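Local coordinates for protein transcriptional regulator, putative (Pseudomonas syringae pv. tomato, PDB 2R5F) that probably acts as a sugar-responsive, DNA-binding transcriptional regulator of the SorC family, represented here by its putative sugar-binding domain, at residues Gly21-Ile26 and Tyr248-Ile253; Gln87-Leu92 and Thr113-Pro118. All coordinates share one frame; numbering follows the deposited sequence.

In the fold
Both contacts belong to one mixed, largely parallel sheet of the putative sugar-binding domain, assigned by sequence to the NADP_Rossmann clan, but they lie toward different ends of it. Contact 1 pairs strand 24-28, near the start of the chain, with strand 251-255 near its end. Contact 2, nested between these in sequence, brings the chain leaving helix 101-115 alongside strand 88-94. The sheet order 24-28, 251-255, 226-230, 155-162, 60-63, 88-94, 119-120 connects the two places, whose centres are about 23 Å apart and whose nearest atoms stay about 10 Å apart. Contact 1 thus joins strands from near the two ends of this domain construct, whereas contact 2 closes a short strand-helix-strand unit.

Contact 1 of 2, residues Gly21-Ile26 and Tyr248-Ile253; sequences GIRQVI and YLDVLI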
ATOM      1  N   GLY A  21     -14.550  -9.020  -6.807  1.00 34.95           N
ATOM      2  CA  GLY A  21     -13.764 -10.273  -6.815  1.00 35.13           C
ATOM      3  C   GLY A  21     -12.463 -10.119  -6.054  1.00 35.47           C
ATOM      4  O   GLY A  21     -11.426 -10.595  -6.471  1.00 36.06           O
ATOM      5  N   ILE A  22     -12.509  -9.392  -4.943  1.00 35.69           N
ATOM      6  CA  ILE A  22     -11.357  -9.250  -4.087  1.00 35.29           C
ATOM      7  C   ILE A  22     -11.543 -10.176  -2.890  1.00 35.88           C
ATOM      8  O   ILE A  22     -12.652 -10.271  -2.328  1.00 36.09           O
ATOM      9  CB  ILE A  22     -11.142  -7.761  -3.639  1.00 35.18           C
ATOM     10  CG1 ILE A  22     -10.121  -7.654  -2.505  1.00 34.59           C
ATOM     11  CG2 ILE A  22     -12.443  -7.135  -3.171  1.00 34.74           C
ATOM     12  CD1 ILE A  22      -9.567  -6.264  -2.295  1.00 34.86           C
ATOM     13  N   ARG A  23     -10.442 -10.795  -2.471  1.00 35.76           N
ATOM     14  CA  ARG A  23     -10.450 -11.745  -1.363  1.00 36.74           C
ATOM     15  C   ARG A  23     -10.985 -11.181  -0.052  1.00 36.21           C
ATOM     16  O   ARG A  23     -11.861 -11.796   0.562  1.00 36.59           O
ATOM     17  CB  ARG A  23      -9.046 -12.285  -1.115  1.00 36.82           C
ATOM     18  CG  ARG A  23      -9.039 -13.595  -0.350  1.00 40.46           C
ATOM     19  CD  ARG A  23      -7.754 -13.777   0.457  1.00 46.67           C
ATOM     20  NE  ARG A  23      -6.516 -13.774  -0.322  1.00 48.29           N
ATOM     21  CZ  ARG A  23      -5.345 -13.376   0.181  1.00 52.90           C
ATOM     22  NH1 ARG A  23      -4.239 -13.392  -0.567  1.00 51.52           N
ATOM     23  NH2 ARG A  23      -5.278 -12.940   1.445  1.00 54.48           N
ATOM     24  N   GLN A  24     -10.451 -10.036   0.382  1.00 35.01           N
ATOM     25  CA  GLN A  24     -10.800  -9.490   1.686  1.00 34.52           C
ATOM     26  C   GLN A  24     -10.972  -7.997   1.646  1.00 33.50           C
ATOM     27  O   GLN A  24     -10.176  -7.294   1.058  1.00 33.70           O
ATOM     28  CB  GLN A  24      -9.750  -9.852   2.743  1.00 33.88           C
ATOM     29  CG  GLN A  24     -10.225  -9.603   4.167  1.00 35.67           C
ATOM     30  CD  GLN A  24      -9.191  -9.947   5.215  1.00 36.82           C
ATOM     31  OE1 GLN A  24      -7.991  -9.910   4.956  1.00 42.46           O
ATOM     32  NE2 GLN A  24      -9.650 -10.281   6.416  1.00 40.31           N
ATOM     33  N   VAL A  25     -12.026  -7.512   2.287  1.00 33.10           N
ATOM     34  CA  VAL A  25     -12.187  -6.083   2.514  1.00 32.49           C
ATOM     35  C   VAL A  25     -12.421  -5.952   4.022  1.00 32.69           C
ATOM     36  O   VAL A  25     -13.157  -6.732   4.615  1.00 32.17           O
ATOM     37  CB  VAL A  25     -13.403  -5.535   1.719  1.00 32.69           C
ATOM     38  CG1 VAL A  25     -13.781  -4.163   2.189  1.00 31.17           C
ATOM     39  CG2 VAL A  25     -13.172  -5.613   0.190  1.00 31.23           C
ATOM     40  N   ILE A  26     -11.736  -4.998   4.639  1.00 33.07           N
ATOM     41  CA  ILE A  26     -11.889  -4.681   6.054  1.00 32.39           C
ATOM     42  C   ILE A  26     -12.401  -3.266   6.075  1.00 32.30           C
ATOM     43  O   ILE A  26     -11.776  -2.401   5.488  1.00 32.15           O
ATOM     44  CB  ILE A  26     -10.532  -4.765   6.778  1.00 32.17           C
ATOM     45  CG1 ILE A  26      -9.981  -6.199   6.651  1.00 33.74           C
ATOM     46  CG2 ILE A  26     -10.643  -4.230   8.217  1.00 31.30           C
ATOM     47  CD1 ILE A  26      -8.946  -6.629   7.658  1.00 36.56           C
ATOM     48  N   TYR A 248      -5.412  -5.468  -8.711  1.00 41.29           N
ATOM     49  CA  TYR A 248      -4.124  -5.247  -8.062  1.00 41.68           C
ATOM     50  C   TYR A 248      -4.144  -5.614  -6.588  1.00 42.48           C
ATOM     51  O   TYR A 248      -3.131  -6.000  -6.041  1.00 42.66           O
ATOM     52  CB  TYR A 248      -3.587  -3.818  -8.289  1.00 41.45           C
ATOM     53  CG  TYR A 248      -3.439  -3.479  -9.759  1.00 41.30           C
ATOM     54  CD1 TYR A 248      -2.508  -4.138 -10.572  1.00 42.81           C
ATOM     55  CD2 TYR A 248      -4.267  -2.530 -10.349  1.00 41.64           C
ATOM     56  CE1 TYR A 248      -2.388  -3.828 -11.925  1.00 39.91           C
ATOM     57  CE2 TYR A 248      -4.163  -2.218 -11.689  1.00 41.19           C
ATOM     58  CZ  TYR A 248      -3.229  -2.862 -12.470  1.00 41.01           C
ATOM     59  OH  TYR A 248      -3.164  -2.526 -13.793  1.00 41.42           O
ATOM     60  N   LEU A 249      -5.311  -5.547  -5.967  1.00 42.48           N
ATOM     61  CA  LEU A 249      -5.436  -5.748  -4.539  1.00 42.46           C
ATOM     62  C   LEU A 249      -6.011  -7.103  -4.175  1.00 42.91           C
ATOM     63  O   LEU A 249      -6.902  -7.626  -4.851  1.00 44.03           O
ATOM     64  CB  LEU A 249      -6.334  -4.645  -3.952  1.00 42.51           C
ATOM     65  CG  LEU A 249      -5.936  -3.210  -4.281  1.00 42.76           C
ATOM     66  CD1 LEU A 249      -6.934  -2.256  -3.660  1.00 41.04           C
ATOM     67  CD2 LEU A 249      -4.455  -2.937  -3.799  1.00 42.49           C
ATOM     68  N   ASP A 250      -5.492  -7.661  -3.088  1.00 42.66           N
ATOM     69  CA  ASP A 250      -6.018  -8.858  -2.462  1.00 42.28           C
ATOM     70  C   ASP A 250      -6.733  -8.553  -1.134  1.00 41.98           C
ATOM     71  O   ASP A 250      -7.651  -9.259  -0.742  1.00 42.24           O
ATOM     72  CB  ASP A 250      -4.870  -9.840  -2.252  1.00 42.99           C
ATOM     73  CG  ASP A 250      -4.239 -10.263  -3.570  1.00 44.30           C
ATOM     74  OD1 ASP A 250      -4.921 -11.012  -4.311  1.00 42.60           O
ATOM     75  OD2 ASP A 250      -3.098  -9.818  -3.880  1.00 43.81           O
ATOM     76  N   VAL A 251      -6.286  -7.506  -0.450  1.00 41.68           N
ATOM     77  CA  VAL A 251      -6.904  -6.996   0.762  1.00 39.96           C
ATOM     78  C   VAL A 251      -7.017  -5.489   0.611  1.00 39.66           C
ATOM     79  O   VAL A 251      -6.072  -4.806   0.192  1.00 38.89           O
ATOM     80  CB  VAL A 251      -6.067  -7.352   2.040  1.00 40.90           C
ATOM     81  CG1 VAL A 251      -6.802  -6.916   3.355  1.00 39.87           C
ATOM     82  CG2 VAL A 251      -5.704  -8.860   2.067  1.00 40.02           C
ATOM     83  N   LEU A 252      -8.194  -4.957   0.923  1.00 38.51           N
ATOM     84  CA  LEU A 252      -8.361  -3.513   0.983  1.00 37.91           C
ATOM     85  C   LEU A 252      -8.847  -3.174   2.350  1.00 37.31           C
ATOM     86  O   LEU A 252      -9.802  -3.776   2.815  1.00 37.43           O
ATOM     87  CB  LEU A 252      -9.383  -3.039  -0.068  1.00 37.42           C
ATOM     88  CG  LEU A 252      -9.888  -1.612   0.059  1.00 37.79           C
ATOM     89  CD1 LEU A 252      -8.823  -0.551  -0.308  1.00 37.15           C
ATOM     90  CD2 LEU A 252     -11.182  -1.496  -0.786  1.00 38.91           C
ATOM     91  N   ILE A 253      -8.167  -2.234   3.001  1.00 37.27           N
ATOM     92  CA  ILE A 253      -8.650  -1.636   4.235  1.00 37.83           C
ATOM     93  C   ILE A 253      -9.058  -0.187   3.950  1.00 38.60           C
ATOM     94  O   ILE A 253      -8.270   0.586   3.416  1.00 37.43           O
ATOM     95  CB  ILE A 253      -7.595  -1.662   5.350  1.00 38.58           C
ATOM     96  CG1 ILE A 253      -7.117  -3.125   5.579  1.00 38.39           C
ATOM     97  CG2 ILE A 253      -8.184  -1.020   6.609  1.00 36.18           C
ATOM     98  CD1 ILE A 253      -5.904  -3.246   6.558  1.00 37.45           C
TER
HETATM   99  O   HOH W   1      -8.202 -11.090  -4.279  1.00 35.69           O
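Backbone hydrogen bonds knit Gln24-Ile26 to Val251-Ile253 as neighbouring parallel strands, whose short segments approach to 4.8 Å between axes and run 11° from parallel. Gln24 uses both its polar backbone atoms, its N donating to Asp250 O at 3.1 Å and its O accepting from Leu252 N. Leu252 O then receives Ile26 N at 2.9 Å, a nearly straight bond (N-H...O 167°). CA-H...O contacts accompany them, from Val251 CA to Gln24 O and from Val25 CA to Leu252 O.

Apolar contacts fall on both faces. On the Val25 and Leu252 face, Ile22 CG1 lies anti to the backbone N (chi1 168°), which carries CD1 across to Leu249 CB (4.0 Å) and Leu252 CB (3.9 Å); Leu244 of helix 237-245 touches Ile22 and Leu249. On the other face, Ile26 CB meets Ile253 CG1, and the extended Gln24 side chain runs beside Val251 with OE1 3.6 Å from Val251 CG1. Helix 36-54 packs there, Tyr50 against Gln24 and Val251.

Polar side chains gather just before the strands. The Arg23 chain bends at chi3 and brings its guanidinium beside Asp250, whose CB lies over one face, 4.0 Å from NH1. Asp250 OD1 is well out of the guanidinium plane, so this is a proximity of charges without a salt bridge. A water accepts from Arg23 N and donates to Asp250 OD1, while Asp250 OD2 receives Val227 N from strand 226-230.

Strands from the two end regions of the construct are therefore joined chiefly by directional backbone bonds, between an apolar face and one where Gln24 joins Val251, Ile26 and Ile253. Asp250 ties the strand entrance to the next strand and, through water, to the backbone N of Arg23; the nearby guanidinium would be expected to stabilise its negative charge.

Contact 2 of 2, residues Gln87-Leu92 and Thr113-Pro118; sequences QEVVQL and TLLNCP
Val89 N donates to Pro118 O at 3.0 Å with an N-H...O angle of 158°. The same oxygen lies 3.4 Å from Glu88 CA in a CA-H...O contact. Beside this bond, Val89 CG2 packs against Cys117 SG at 3.7 Å and reaches Leu115 CD1 at 4.2 Å, the valine and leucine side chains crossing at about a right angle. With chi1 at 64°, Cys117 SG is tucked over its own backbone and also approaches Glu88 CA. The Pro118 ring comes up to the Gln87 carbonyl through CD, 3.3 Å from Gln87 O.

The turn that delivers these groups is a Schellman motif ending helix 101-115: Asn116 has positive phi and its N bonds Thr113 O. Asn116 ND2 also binds Lys83 O. On the strand side, Glu88 OE2 takes a hydrogen bond with His60 ND1 and a salt bridge with Arg149 NH1, and Thr108 and Leu111 of the helix extend the packing around Val89.

The contact thus combines the start of parallel pairing between strands 88-94 and 119-120 with an apolar seam, satisfying Val89 N where the chain passes from helix to strand in a beta-alpha-beta connection.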
ATOM      1  N   GLN A  87      11.050 -11.541   6.851  1.00 42.68           N
ATOM      2  CA  GLN A  87      12.345 -11.681   6.155  1.00 41.95           C
ATOM      3  C   GLN A  87      13.019 -10.359   5.728  1.00 41.37           C
ATOM      4  O   GLN A  87      14.221 -10.211   5.886  1.00 41.77           O
ATOM      5  CB  GLN A  87      12.212 -12.608   4.935  1.00 42.29           C
ATOM      6  CG  GLN A  87      11.845 -14.042   5.269  1.00 41.89           C
ATOM      7  CD  GLN A  87      12.844 -14.650   6.224  1.00 44.47           C
ATOM      8  OE1 GLN A  87      13.920 -15.073   5.818  1.00 46.70           O
ATOM      9  NE2 GLN A  87      12.506 -14.664   7.503  1.00 43.66           N
ATOM     10  N   GLU A  88      12.262  -9.404   5.193  1.00 40.34           N
ATOM     11  CA  GLU A  88      12.826  -8.103   4.783  1.00 39.79           C
ATOM     12  C   GLU A  88      11.704  -7.093   4.503  1.00 38.41           C
ATOM     13  O   GLU A  88      10.547  -7.478   4.352  1.00 38.11           O
ATOM     14  CB  GLU A  88      13.683  -8.275   3.522  1.00 40.34           C
ATOM     15  CG  GLU A  88      12.895  -8.943   2.373  1.00 41.03           C
ATOM     16  CD  GLU A  88      13.711  -9.255   1.136  1.00 42.91           C
ATOM     17  OE1 GLU A  88      14.456  -8.373   0.665  1.00 48.93           O
ATOM     18  OE2 GLU A  88      13.562 -10.369   0.590  1.00 48.44           O
ATOM     19  N   VAL A  89      12.063  -5.810   4.454  1.00 36.37           N
ATOM     20  CA  VAL A  89      11.176  -4.736   4.058  1.00 35.24           C
ATOM     21  C   VAL A  89      11.895  -4.027   2.908  1.00 35.70           C
ATOM     22  O   VAL A  89      13.022  -3.561   3.072  1.00 33.95           O
ATOM     23  CB  VAL A  89      10.912  -3.760   5.225  1.00 35.01           C
ATOM     24  CG1 VAL A  89      10.055  -2.554   4.771  1.00 33.56           C
ATOM     25  CG2 VAL A  89      10.238  -4.523   6.378  1.00 34.77           C
ATOM     26  N   VAL A  90      11.255  -4.008   1.741  1.00 35.18           N
ATOM     27  CA  VAL A  90      11.825  -3.401   0.532  1.00 35.62           C
ATOM     28  C   VAL A  90      11.052  -2.121   0.223  1.00 36.45           C
ATOM     29  O   VAL A  90       9.808  -2.093   0.255  1.00 36.55           O
ATOM     30  CB  VAL A  90      11.798  -4.408  -0.665  1.00 35.48           C
ATOM     31  CG1 VAL A  90      12.438  -3.815  -1.954  1.00 34.46           C
ATOM     32  CG2 VAL A  90      12.476  -5.715  -0.246  1.00 33.32           C
ATOM     33  N   GLN A  91      11.789  -1.048  -0.022  1.00 36.72           N
ATOM     34  CA  GLN A  91      11.203   0.195  -0.484  1.00 37.58           C
ATOM     35  C   GLN A  91      10.769   0.011  -1.932  1.00 38.04           C
ATOM     36  O   GLN A  91      11.603  -0.317  -2.777  1.00 37.96           O
ATOM     37  CB  GLN A  91      12.247   1.294  -0.403  1.00 37.09           C
ATOM     38  CG  GLN A  91      11.775   2.594  -0.989  1.00 37.82           C
ATOM     39  CD  GLN A  91      12.600   3.742  -0.493  1.00 37.14           C
ATOM     40  OE1 GLN A  91      13.585   3.536   0.199  1.00 37.20           O
ATOM     41  NE2 GLN A  91      12.220   4.953  -0.859  1.00 36.14           N
ATOM     42  N   LEU A  92       9.485   0.232  -2.231  1.00 38.97           N
ATOM     43  CA  LEU A  92       8.963  -0.075  -3.581  1.00 39.78           C
ATOM     44  C   LEU A  92       8.868   1.107  -4.526  1.00 40.84           C
ATOM     45  O   LEU A  92       8.444   0.926  -5.665  1.00 41.65           O
ATOM     46  CB  LEU A  92       7.587  -0.724  -3.513  1.00 39.64           C
ATOM     47  CG  LEU A  92       7.385  -2.096  -2.871  1.00 38.76           C
ATOM     48  CD1 LEU A  92       5.911  -2.415  -2.947  1.00 42.53           C
ATOM     49  CD2 LEU A  92       8.204  -3.188  -3.505  1.00 36.94           C
ATOM     50  N   THR A 113      12.998  -1.906  11.360  1.00 34.23           N
ATOM     51  CA  THR A 113      13.433  -1.894  12.752  1.00 34.03           C
ATOM     52  C   THR A 113      12.362  -2.533  13.621  1.00 34.77           C
ATOM     53  O   THR A 113      12.658  -3.458  14.396  1.00 34.08           O
ATOM     54  CB  THR A 113      13.832  -0.486  13.206  1.00 33.96           C
ATOM     55  OG1 THR A 113      15.015  -0.110  12.500  1.00 33.12           O
ATOM     56  CG2 THR A 113      14.139  -0.422  14.707  1.00 33.04           C
ATOM     57  N   LEU A 114      11.125  -2.072  13.445  1.00 34.80           N
ATOM     58  CA  LEU A 114       9.975  -2.623  14.150  1.00 36.97           C
ATOM     59  C   LEU A 114       9.848  -4.152  14.009  1.00 36.97           C
ATOM     60  O   LEU A 114       9.669  -4.858  15.014  1.00 38.47           O
ATOM     61  CB  LEU A 114       8.682  -1.930  13.711  1.00 37.43           C
ATOM     62  CG  LEU A 114       8.499  -0.523  14.289  1.00 38.96           C
ATOM     63  CD1 LEU A 114       7.469   0.211  13.469  1.00 38.10           C
ATOM     64  CD2 LEU A 114       8.067  -0.599  15.723  1.00 41.01           C
ATOM     65  N   LEU A 115       9.983  -4.638  12.781  1.00 36.52           N
ATOM     66  CA  LEU A 115       9.876  -6.064  12.465  1.00 36.42           C
ATOM     67  C   LEU A 115      11.141  -6.862  12.711  1.00 36.78           C
ATOM     68  O   LEU A 115      11.150  -8.087  12.532  1.00 37.16           O
ATOM     69  CB  LEU A 115       9.370  -6.249  11.015  1.00 36.26           C
ATOM     70  CG  LEU A 115       8.008  -5.556  10.789  1.00 36.97           C
ATOM     71  CD1 LEU A 115       7.529  -5.652   9.350  1.00 38.59           C
ATOM     72  CD2 LEU A 115       6.959  -6.115  11.737  1.00 37.91           C
ATOM     73  N   ASN A 116      12.202  -6.175  13.146  1.00 36.87           N
ATOM     74  CA  ASN A 116      13.511  -6.791  13.408  1.00 36.62           C
ATOM     75  C   ASN A 116      14.159  -7.474  12.212  1.00 36.33           C
ATOM     76  O   ASN A 116      14.755  -8.541  12.334  1.00 36.30           O
ATOM     77  CB  ASN A 116      13.420  -7.787  14.561  1.00 37.01           C
ATOM     78  CG  ASN A 116      13.117  -7.127  15.861  1.00 38.38           C
ATOM     79  OD1 ASN A 116      13.732  -6.132  16.211  1.00 40.71           O
ATOM     80  ND2 ASN A 116      12.171  -7.683  16.603  1.00 41.46           N
ATOM     81  N   CYS A 117      14.026  -6.874  11.049  1.00 36.07           N
ATOM     82  CA  CYS A 117      14.540  -7.488   9.838  1.00 35.92           C
ATOM     83  C   CYS A 117      15.379  -6.483   9.023  1.00 35.69           C
ATOM     84  O   CYS A 117      15.463  -5.298   9.375  1.00 36.42           O
ATOM     85  CB  CYS A 117      13.380  -8.050   9.019  1.00 35.78           C
ATOM     86  SG  CYS A 117      12.262  -6.794   8.436  1.00 36.41           S
ATOM     87  N   PRO A 118      16.071  -6.966   7.980  1.00 35.48           N
ATOM     88  CA  PRO A 118      16.772  -6.065   7.048  1.00 35.31           C
ATOM     89  C   PRO A 118      15.862  -5.163   6.179  1.00 35.09           C
ATOM     90  O   PRO A 118      14.760  -5.543   5.824  1.00 34.90           O
ATOM     91  CB  PRO A 118      17.603  -7.017   6.166  1.00 34.96           C
ATOM     92  CG  PRO A 118      17.481  -8.360   6.743  1.00 35.75           C
ATOM     93  CD  PRO A 118      16.313  -8.394   7.691  1.00 35.71           C
TER